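Local atomic coordinates of probable adhesion protein (Pseudomonas aeruginosa PAO1, PDB entry 6R3Z), a protein that probably captures ferrous iron and other divalent metal ions as the solute-binding component of a transport system. Residues Y17-N22 and S117-Q122; A149-A154 and K260-M265; H41-R46 and D67-R72. All coordinates share one frame; numbering follows the deposited sequence. Where two conformers were deposited one is given.

Contact 1: Y17-N22 and S117-Q122; sequences YSYVSN and SASITQ
Tyr19 reaches from one helix to another and sets its hydroxyl against Ser119, a compact example of how a buried tyrosine can join two helices through its polar end while its ring packs against Phe113, Val123 and Ile126. The backbones are well separated, with 8.1 Å between Tyr19 CA and Ser119 CA, so the length of the phenol does the spanning. CG of Tyr19 lies anti to its own carbonyl carbon (chi1 -59°), which sends the ring out of helix 14-24 toward the other segment. At its end, Tyr19 OH donates to Ser119 OG at 2.6 Å, a short bond that carries the polar part of the contact. The serine also lends its methylene: Ser119 CB stands 3.9 Å from Tyr19 CZ, and its OG approaches the CE1 side of the ring obliquely. Gln122, one turn further along, touches the other flank of the phenol, where its CB comes within 4.1 Å of Tyr19 CE2. The two side chains run slantwise to each other, the amide plane turned 76° from the ring. Gln122 NE2 is 3.9 Å from Tyr19 OH, too far to bond, and instead makes a weak hydrogen bond of 3.4 Å back to Ala118 O. The stronger tie of this amide is through OE1, to the hydroxyl of Tyr16. Ser119 OG, though buried, also bonds to Ser115 O and Tyr261 OH. Away from the contact, Val20 and Tyr17 rest on Val30 of strand 29-32, whereas Ile120 packs on Ala149 and Arg153, so the pair sits between the N-terminal sheet and helix 138-160, the long helix that links the two lobes in this family of metal-binding proteins.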
loop_
_atom_site.group_PDB
_atom_site.type_symbol
_atom_site.label_atom_id
_atom_site.label_comp_id
_atom_site.label_asym_id
_atom_site.label_seq_id
_atom_site.Cartn_x
_atom_site.Cartn_y
_atom_site.Cartn_z
ATOM N N TYR A 17 8.012 6.327 -0.623
ATOM C CA TYR A 17 9.101 6.884 -1.440
ATOM C C TYR A 17 8.448 7.715 -2.577
ATOM O O TYR A 17 8.849 8.863 -2.825
ATOM C CB TYR A 17 9.981 5.775 -2.057
ATOM C CG TYR A 17 11.155 6.359 -2.815
ATOM C CD1 TYR A 17 11.022 6.762 -4.146
ATOM C CD2 TYR A 17 12.373 6.602 -2.177
ATOM C CE1 TYR A 17 12.079 7.351 -4.834
ATOM C CE2 TYR A 17 13.441 7.201 -2.854
ATOM C CZ TYR A 17 13.283 7.581 -4.181
ATOM O OH TYR A 17 14.317 8.146 -4.879
ATOM N N SER A 18 7.422 7.148 -3.240
ATOM C CA SER A 18 6.711 7.850 -4.327
ATOM C C SER A 18 6.046 9.142 -3.843
ATOM O O SER A 18 6.216 10.195 -4.480
ATOM C CB SER A 18 5.697 6.927 -4.998
ATOM O OG SER A 18 6.337 5.942 -5.797
ATOM N N TYR A 19 5.361 9.093 -2.680
ATOM C CA TYR A 19 4.706 10.285 -2.137
ATOM C C TYR A 19 5.750 11.370 -1.871
ATOM O O TYR A 19 5.606 12.469 -2.375
ATOM C CB TYR A 19 3.988 10.014 -0.809
ATOM C CG TYR A 19 2.886 8.975 -0.757
ATOM C CD1 TYR A 19 2.293 8.483 -1.922
ATOM C CD2 TYR A 19 2.439 8.473 0.465
ATOM C CE1 TYR A 19 1.280 7.512 -1.862
ATOM C CE2 TYR A 19 1.459 7.487 0.533
ATOM C CZ TYR A 19 0.863 7.029 -0.625
ATOM O OH TYR A 19 -0.098 6.052 -0.488
ATOM N N VAL A 20 6.789 11.061 -1.051
ATOM C CA VAL A 20 7.770 12.071 -0.634
ATOM C C VAL A 20 8.542 12.651 -1.845
ATOM O O VAL A 20 8.656 13.878 -1.947
ATOM C CB VAL A 20 8.684 11.534 0.506
ATOM C CG1 VAL A 20 9.781 12.537 0.860
ATOM C CG2 VAL A 20 7.838 11.199 1.754
ATOM N N SER A 21 9.008 11.793 -2.779
ATOM C CA SER A 21 9.732 12.264 -3.982
ATOM C C SER A 21 8.876 13.263 -4.793
ATOM O O SER A 21 9.378 14.297 -5.226
ATOM C CB SER A 21 10.116 11.082 -4.874
ATOM O OG SER A 21 11.013 10.236 -4.180
ATOM N N ASN A 22 7.577 12.961 -4.970
ATOM C CA ASN A 22 6.684 13.866 -5.711
ATOM C C ASN A 22 6.425 15.170 -4.962
ATOM O O ASN A 22 6.318 16.219 -5.598
ATOM C CB ASN A 22 5.404 13.166 -6.115
ATOM C CG ASN A 22 5.619 12.411 -7.403
ATOM O OD1 ASN A 22 5.573 13.002 -8.491
ATOM N ND2 ASN A 22 5.876 11.096 -7.314
ATOM N N SER A 117 -7.960 7.876 -2.536
ATOM C CA SER A 117 -8.409 8.907 -1.586
ATOM C C SER A 117 -7.518 8.976 -0.331
ATOM O O SER A 117 -7.126 10.073 0.062
ATOM C CB SER A 117 -9.874 8.702 -1.201
ATOM O OG SER A 117 -10.059 7.431 -0.606
ATOM N N ALA A 118 -7.149 7.812 0.263
ATOM C CA ALA A 118 -6.281 7.818 1.447
ATOM C C ALA A 118 -4.840 8.283 1.059
ATOM O O ALA A 118 -4.205 8.956 1.861
ATOM C CB ALA A 118 -6.241 6.445 2.118
ATOM N N SER A 119 -4.347 7.939 -0.150
ATOM C CA SER A 119 -3.015 8.386 -0.621
ATOM C C SER A 119 -2.989 9.918 -0.717
ATOM O O SER A 119 -2.029 10.538 -0.269
ATOM C CB SER A 119 -2.674 7.793 -1.984
ATOM O OG SER A 119 -2.306 6.434 -1.827
ATOM N N ILE A 120 -4.066 10.533 -1.255
ATOM C CA ILE A 120 -4.154 11.988 -1.367
ATOM C C ILE A 120 -4.059 12.615 0.045
ATOM O O ILE A 120 -3.296 13.567 0.244
ATOM C CB ILE A 120 -5.422 12.405 -2.151
ATOM C CG1 ILE A 120 -5.283 11.984 -3.654
ATOM C CG2 ILE A 120 -5.708 13.916 -1.992
ATOM C CD1 ILE A 120 -6.571 12.010 -4.498
ATOM N N THR A 121 -4.818 12.061 1.016
ATOM C CA THR A 121 -4.832 12.538 2.404
ATOM C C THR A 121 -3.416 12.435 3.018
ATOM O O THR A 121 -2.944 13.388 3.638
ATOM C CB THR A 121 -5.948 11.858 3.233
ATOM O OG1 THR A 121 -7.236 12.122 2.635
ATOM C CG2 THR A 121 -5.947 12.326 4.693
ATOM N N GLN A 122 -2.747 11.301 2.815
ATOM C CA GLN A 122 -1.378 11.085 3.331
ATOM C C GLN A 122 -0.394 12.065 2.686
ATOM O O GLN A 122 0.415 12.666 3.393
ATOM C CB GLN A 122 -0.935 9.635 3.119
ATOM C CG GLN A 122 -1.753 8.672 3.963
ATOM C CD GLN A 122 -1.348 7.253 3.736
ATOM O OE1 GLN A 122 -0.382 6.782 4.326
ATOM N NE2 GLN A 122 -2.082 6.546 2.886
#

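Contact 2: A149-A154 and K260-M265; sequences AKRLRA and KYEEEM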
loop_
_atom_site.group_PDB
_atom_site.type_symbol
_atom_site.label_atom_id
_atom_site.label_comp_id
_atom_site.label_asym_id
_atom_site.label_seq_id
_atom_site.Cartn_x
_atom_site.Cartn_y
_atom_site.Cartn_z
ATOM N N ALA A 149 -1.711 15.023 -6.284
ATOM C CA ALA A 149 -3.103 14.647 -5.989
ATOM C C ALA A 149 -3.968 14.747 -7.262
ATOM O O ALA A 149 -4.822 13.887 -7.479
ATOM C CB ALA A 149 -3.668 15.544 -4.894
ATOM N N LYS A 150 -3.694 15.745 -8.135
ATOM C CA LYS A 150 -4.437 15.904 -9.390
ATOM C C LYS A 150 -4.163 14.675 -10.305
ATOM O O LYS A 150 -5.100 14.128 -10.903
ATOM C CB LYS A 150 -4.043 17.224 -10.083
ATOM C CG LYS A 150 -4.955 17.593 -11.238
ATOM C CD LYS A 150 -4.571 18.923 -11.877
ATOM C CE LYS A 150 -5.392 19.157 -13.124
ATOM N NZ LYS A 150 -4.868 20.287 -13.928
ATOM N N ARG A 151 -2.888 14.237 -10.378
ATOM C CA ARG A 151 -2.485 13.068 -11.178
ATOM C C ARG A 151 -3.157 11.802 -10.643
ATOM O O ARG A 151 -3.632 10.993 -11.437
ATOM C CB ARG A 151 -0.948 12.902 -11.244
ATOM C CG ARG A 151 -0.271 13.958 -12.137
ATOM C CD ARG A 151 0.957 13.427 -12.889
ATOM N NE ARG A 151 1.905 12.661 -12.066
ATOM C CZ ARG A 151 2.814 13.187 -11.246
ATOM N NH1 ARG A 151 2.888 14.505 -11.080
ATOM N NH2 ARG A 151 3.654 12.396 -10.578
ATOM N N LEU A 152 -3.234 11.653 -9.318
ATOM C CA LEU A 152 -3.857 10.461 -8.713
ATOM C C LEU A 152 -5.365 10.393 -9.033
ATOM O O LEU A 152 -5.872 9.313 -9.353
ATOM C CB LEU A 152 -3.577 10.340 -7.198
ATOM C CG LEU A 152 -2.082 10.243 -6.775
ATOM C CD1 LEU A 152 -1.936 10.190 -5.251
ATOM C CD2 LEU A 152 -1.355 9.068 -7.472
ATOM N N ARG A 153 -6.068 11.543 -8.969
ATOM C CA ARG A 153 -7.496 11.611 -9.309
ATOM C C ARG A 153 -7.703 11.239 -10.790
ATOM O O ARG A 153 -8.632 10.495 -11.115
ATOM C CB ARG A 153 -8.065 13.005 -9.016
ATOM C CG ARG A 153 -8.272 13.281 -7.530
ATOM C CD ARG A 153 -9.104 14.536 -7.288
ATOM N NE ARG A 153 -8.420 15.749 -7.746
ATOM C CZ ARG A 153 -7.613 16.494 -6.998
ATOM N NH1 ARG A 153 -7.032 17.568 -7.510
ATOM N NH2 ARG A 153 -7.388 16.176 -5.730
ATOM N N ALA A 154 -6.807 11.718 -11.670
ATOM C CA ALA A 154 -6.857 11.464 -13.116
ATOM C C ALA A 154 -6.647 9.977 -13.427
ATOM O O ALA A 154 -7.353 9.430 -14.266
ATOM C CB ALA A 154 -5.836 12.330 -13.856
ATOM N N LYS A 260 6.705 4.769 -9.317
ATOM C CA LYS A 260 6.234 3.417 -8.996
ATOM C C LYS A 260 4.771 3.383 -8.539
ATOM O O LYS A 260 3.983 2.571 -9.053
ATOM C CB LYS A 260 7.109 2.752 -7.926
ATOM C CG LYS A 260 6.794 1.254 -7.800
ATOM C CD LYS A 260 7.575 0.627 -6.649
ATOM C CE LYS A 260 7.363 -0.868 -6.519
ATOM N NZ LYS A 260 7.778 -1.598 -7.754
ATOM N N TYR A 261 4.428 4.235 -7.562
ATOM C CA TYR A 261 3.069 4.250 -7.014
ATOM C C TYR A 261 2.020 4.456 -8.097
ATOM O O TYR A 261 1.094 3.654 -8.189
ATOM C CB TYR A 261 2.896 5.269 -5.873
ATOM C CG TYR A 261 1.518 5.173 -5.264
ATOM C CD1 TYR A 261 1.184 4.115 -4.422
ATOM C CD2 TYR A 261 0.507 6.060 -5.633
ATOM C CE1 TYR A 261 -0.106 3.969 -3.918
ATOM C CE2 TYR A 261 -0.788 5.933 -5.124
ATOM C CZ TYR A 261 -1.088 4.882 -4.267
ATOM O OH TYR A 261 -2.384 4.681 -3.836
ATOM N N GLU A 262 2.136 5.525 -8.891
ATOM C CA GLU A 262 1.107 5.785 -9.899
ATOM C C GLU A 262 1.052 4.703 -11.012
ATOM O O GLU A 262 -0.047 4.306 -11.408
ATOM C CB GLU A 262 1.201 7.207 -10.461
ATOM C CG GLU A 262 2.397 7.546 -11.306
ATOM C CD GLU A 262 2.517 9.059 -11.298
ATOM O OE1 GLU A 262 1.801 9.741 -12.070
ATOM O OE2 GLU A 262 3.284 9.562 -10.453
ATOM N N GLU A 263 2.203 4.167 -11.426
ATOM C CA GLU A 263 2.283 3.111 -12.445
ATOM C C GLU A 263 1.545 1.839 -11.985
ATOM O O GLU A 263 0.662 1.341 -12.696
ATOM C CB GLU A 263 3.755 2.784 -12.808
ATOM C CG GLU A 263 4.434 3.880 -13.614
ATOM C CD GLU A 263 5.946 3.784 -13.711
ATOM O OE1 GLU A 263 6.472 2.651 -13.788
ATOM O OE2 GLU A 263 6.606 4.849 -13.727
ATOM N N GLU A 264 1.859 1.365 -10.772
ATOM C CA GLU A 264 1.276 0.130 -10.222
ATOM C C GLU A 264 -0.164 0.312 -9.762
ATOM O O GLU A 264 -0.950 -0.631 -9.902
ATOM C CB GLU A 264 2.174 -0.456 -9.149
ATOM C CG GLU A 264 3.553 -0.705 -9.746
ATOM C CD GLU A 264 4.516 -1.587 -8.995
ATOM O OE1 GLU A 264 4.148 -2.090 -7.908
ATOM O OE2 GLU A 264 5.655 -1.754 -9.492
ATOM N N MET A 265 -0.542 1.517 -9.258
ATOM C CA MET A 265 -1.947 1.735 -8.900
ATOM C C MET A 265 -2.821 1.749 -10.154
ATOM O O MET A 265 -3.929 1.228 -10.111
ATOM C CB MET A 265 -2.168 3.020 -8.105
ATOM C CG MET A 265 -1.911 2.857 -6.652
ATOM S SD MET A 265 -2.900 1.587 -5.747
ATOM C CE MET A 265 -4.516 2.319 -5.753
#
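Arg151 and Glu262 form a two-pronged salt bridge between nearly parallel helices, whose short segments run at 11° to each other with axes 10.8 Å apart. From CB the arginine chain heads toward the other helix, then bends at its second and third torsions; this kink brings CD to 3.9 Å from Glu262 OE1 and turns the guanidinium side-on. NE then donates to Glu262 OE1 at 2.9 Å in an almost straight bond. CZ is 3.7 Å from both Glu262 OE1 and OE2, centred behind the two bonds, and NH2 gives its own 2.9 Å bond to Glu262 OE2. Both oxygens use their syn lone pairs, and with guanidinium and carboxylate planes only 8° apart, the two groups hold each other flat. Arg151 NH2 has a second partner in Asn22 OD1, which probably helps fix the rotation of the group. Beside the salt bridge, on the more buried side, is an apolar contact: Leu152 CD2 meets the edge of the Tyr261 ring, 4.0 Å from CE2 and near the ring plane, while Met265 CG sits over one face of that ring, toward its rim. Tyr261 OH bonds to Phe113 O, and its ring meets that of Tyr19 edge-to-face. Around the contact, Leu152 and Met265 both rest on Ile116, and Tyr261 also packs on Pro15; helices 138-160 and 260-277 run side by side, with 116-133 and 14-24 packed against them.

Contact 3: H41-R46 and D67-R72; sequences HAYEPR and DDFAER. With NI (nickel (II) ion), chain B; EDO (1,2-ethanediol), chain G.
The six-histidine metal site, in the cleft of a two-lobed solute-binding protein of the ZnuA-like kind, takes a ligand at or just before the start of each segment: His41 opens the loop 41-46, and His66 immediately precedes 67-72. Well back from the nickel, in a shell behind the ligands, the two segments are joined by an offset edge-to-face pair of aromatic rings, an instance of a metal-binding loop being packed, by side chains that bind no metal, on the helix that follows another ligand. The edge of Tyr43 is turned toward the face of Phe69, with centroids 5.4 Å apart and planes at 64°. Its closest approach is from Tyr43 CD2 to Phe69 CD1, at 3.9 Å, and CE2 of the same edge lies just beyond. With chi1 near 61°, Phe69 CG lies between its backbone N and carbonyl carbon, and the ring is carried toward the loop. Next to this pair, Pro45 lays its CG 4.3 Å from Phe69 O, a looser contact against the backbone of helix 68-76. The far end of Tyr43 is held in its own loop, because the backbone N of Arg46 donates to Tyr43 OH at 3.2 Å. That hydroxyl also bonds to Asp49 OD2, which in turn makes a salt bridge with Arg46 NE, so the phenol is tied to the start of helix 47-53. On the second segment Asp67 anchors the turn after His66, its carboxylate taking the backbone N of Asn62 and of Gly63. At the other end of the loop, His41 ND1 bonds to Asn39 OD1, a second-shell tie consistent with steering the imidazole. Its NE2 binds nickel at 2.2 Å, alongside the NE2 atoms of His66, His111, His177, His199 and His250.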
loop_
_atom_site.group_PDB
_atom_site.type_symbol
_atom_site.label_atom_id
_atom_site.label_comp_id
_atom_site.label_asym_id
_atom_site.label_seq_id
_atom_site.Cartn_x
_atom_site.Cartn_y
_atom_site.Cartn_z
ATOM N N HIS A 41 7.306 -7.371 4.854
ATOM C CA HIS A 41 6.585 -8.254 5.779
ATOM C C HIS A 41 7.539 -9.158 6.572
ATOM O O HIS A 41 7.201 -9.571 7.675
ATOM C CB HIS A 41 5.579 -9.137 5.038
ATOM C CG HIS A 41 4.533 -8.346 4.312
ATOM N ND1 HIS A 41 4.691 -7.993 2.990
ATOM C CD2 HIS A 41 3.384 -7.796 4.776
ATOM C CE1 HIS A 41 3.623 -7.270 2.676
ATOM N NE2 HIS A 41 2.809 -7.134 3.723
ATOM N N ALA A 42 8.703 -9.480 5.997
ATOM C CA ALA A 42 9.684 -10.385 6.597
ATOM C C ALA A 42 10.986 -9.706 7.077
ATOM O O ALA A 42 11.789 -10.340 7.768
ATOM C CB ALA A 42 10.001 -11.508 5.618
ATOM N N TYR A 43 11.178 -8.428 6.743
ATOM C CA TYR A 43 12.372 -7.664 7.099
ATOM C C TYR A 43 12.635 -7.577 8.594
ATOM O O TYR A 43 11.766 -7.157 9.369
ATOM C CB TYR A 43 12.337 -6.234 6.496
ATOM C CG TYR A 43 13.502 -5.383 6.971
ATOM C CD1 TYR A 43 14.736 -5.429 6.323
ATOM C CD2 TYR A 43 13.378 -4.554 8.087
ATOM C CE1 TYR A 43 15.816 -4.670 6.771
ATOM C CE2 TYR A 43 14.453 -3.804 8.553
ATOM C CZ TYR A 43 15.679 -3.880 7.904
ATOM O OH TYR A 43 16.738 -3.141 8.369
ATOM N N GLU A 44 13.869 -7.913 8.976
ATOM C CA GLU A 44 14.355 -7.815 10.346
ATOM C C GLU A 44 15.438 -6.727 10.410
ATOM O O GLU A 44 16.370 -6.764 9.595
ATOM C CB GLU A 44 14.911 -9.166 10.833
ATOM C CG GLU A 44 14.072 -9.777 11.939
ATOM C CD GLU A 44 13.461 -11.122 11.600
ATOM O OE1 GLU A 44 14.223 -12.109 11.480
ATOM O OE2 GLU A 44 12.217 -11.192 11.466
ATOM N N PRO A 45 15.335 -5.748 11.354
ATOM C CA PRO A 45 16.371 -4.688 11.443
ATOM C C PRO A 45 17.827 -5.176 11.391
ATOM O O PRO A 45 18.194 -6.109 12.101
ATOM C CB PRO A 45 16.062 -3.983 12.771
ATOM C CG PRO A 45 14.600 -4.237 13.016
ATOM C CD PRO A 45 14.286 -5.575 12.388
ATOM N N ARG A 46 18.625 -4.563 10.503
ATOM C CA ARG A 46 20.057 -4.809 10.304
ATOM C C ARG A 46 20.814 -3.595 10.841
ATOM O O ARG A 46 20.344 -2.461 10.656
ATOM C CB ARG A 46 20.406 -4.964 8.804
ATOM C CG ARG A 46 19.576 -5.983 8.006
ATOM C CD ARG A 46 20.082 -6.159 6.573
ATOM N NE ARG A 46 20.255 -4.880 5.866
ATOM C CZ ARG A 46 21.116 -4.675 4.872
ATOM N NH1 ARG A 46 21.880 -5.670 4.428
ATOM N NH2 ARG A 46 21.231 -3.471 4.324
ATOM N N ASP A 67 4.643 -0.620 9.258
ATOM C CA ASP A 67 6.076 -0.370 9.394
ATOM C C ASP A 67 6.508 -0.313 10.867
ATOM O O ASP A 67 7.278 0.568 11.268
ATOM C CB ASP A 67 6.554 0.852 8.571
ATOM C CG ASP A 67 5.856 2.163 8.855
ATOM O OD1 ASP A 67 5.013 2.208 9.795
ATOM O OD2 ASP A 67 6.119 3.135 8.125
ATOM N N ASP A 68 6.081 -1.321 11.660
ATOM C CA ASP A 68 6.489 -1.424 13.067
ATOM C C ASP A 68 8.015 -1.532 13.175
ATOM O O ASP A 68 8.596 -0.948 14.089
ATOM C CB ASP A 68 5.822 -2.638 13.742
ATOM C CG ASP A 68 4.309 -2.505 13.888
ATOM O OD1 ASP A 68 3.801 -1.363 13.827
ATOM O OD2 ASP A 68 3.638 -3.543 14.080
ATOM N N PHE A 69 8.665 -2.226 12.204
ATOM C CA PHE A 69 10.124 -2.375 12.148
ATOM C C PHE A 69 10.828 -1.027 12.231
ATOM O O PHE A 69 11.864 -0.922 12.893
ATOM C CB PHE A 69 10.583 -3.129 10.874
ATOM C CG PHE A 69 10.259 -2.501 9.537
ATOM C CD1 PHE A 69 11.108 -1.553 8.969
ATOM C CD2 PHE A 69 9.134 -2.892 8.822
ATOM C CE1 PHE A 69 10.817 -0.981 7.727
ATOM C CE2 PHE A 69 8.847 -2.326 7.571
ATOM C CZ PHE A 69 9.685 -1.366 7.037
ATOM N N ALA A 70 10.250 0.013 11.587
ATOM C CA ALA A 70 10.862 1.344 11.538
ATOM C C ALA A 70 10.952 2.020 12.916
ATOM O O ALA A 70 11.989 2.603 13.226
ATOM C CB ALA A 70 10.134 2.223 10.542
ATOM N N GLU A 71 9.916 1.879 13.760
ATOM C CA GLU A 71 9.925 2.412 15.134
ATOM C C GLU A 71 11.014 1.736 15.971
ATOM O O GLU A 71 11.661 2.403 16.779
ATOM C CB GLU A 71 8.571 2.208 15.824
ATOM C CG GLU A 71 7.445 3.083 15.290
ATOM C CD GLU A 71 6.110 2.737 15.925
ATOM O OE1 GLU A 71 5.990 2.844 17.166
ATOM O OE2 GLU A 71 5.185 2.341 15.181
ATOM N N ARG A 72 11.210 0.407 15.778
ATOM C CA ARG A 72 12.236 -0.353 16.497
ATOM C C ARG A 72 13.632 0.108 16.041
ATOM O O ARG A 72 14.516 0.325 16.878
ATOM C CB ARG A 72 12.050 -1.870 16.296
ATOM C CG ARG A 72 10.798 -2.431 16.974
ATOM C CD ARG A 72 10.741 -3.956 16.904
ATOM N NE ARG A 72 10.182 -4.443 15.636
ATOM C CZ ARG A 72 8.886 -4.658 15.407
ATOM N NH1 ARG A 72 8.481 -5.102 14.225
ATOM N NH2 ARG A 72 7.986 -4.419 16.356
HETATM NI NI NI B . 0.872 -6.121 3.686
HETATM C C1 EDO G . 3.862 -9.378 8.341
HETATM O O1 EDO G . 4.175 -8.106 8.884
HETATM C C2 EDO G . 4.198 -10.479 9.376
HETATM O O2 EDO G . 4.960 -11.503 8.755
#

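Contact 1 opens first, on helix 14-24, and stays open for almost a hundred residues until helix 116-133 closes it. Contact 3 both opens and closes within that span, making the shorter loop of 41-46 to 67-72 in the N-terminal lobe. Contact 2 begins only afterwards, on helix 138-160, and closes at helix 260-277 once the chain has run through the second sheet. Contacts 1 and 2 therefore lie in series along the chain, yet touch in space, joining four helices. Contact 3 lies apart, its centre about 27 Å from that of contact 2, across the chain's centre.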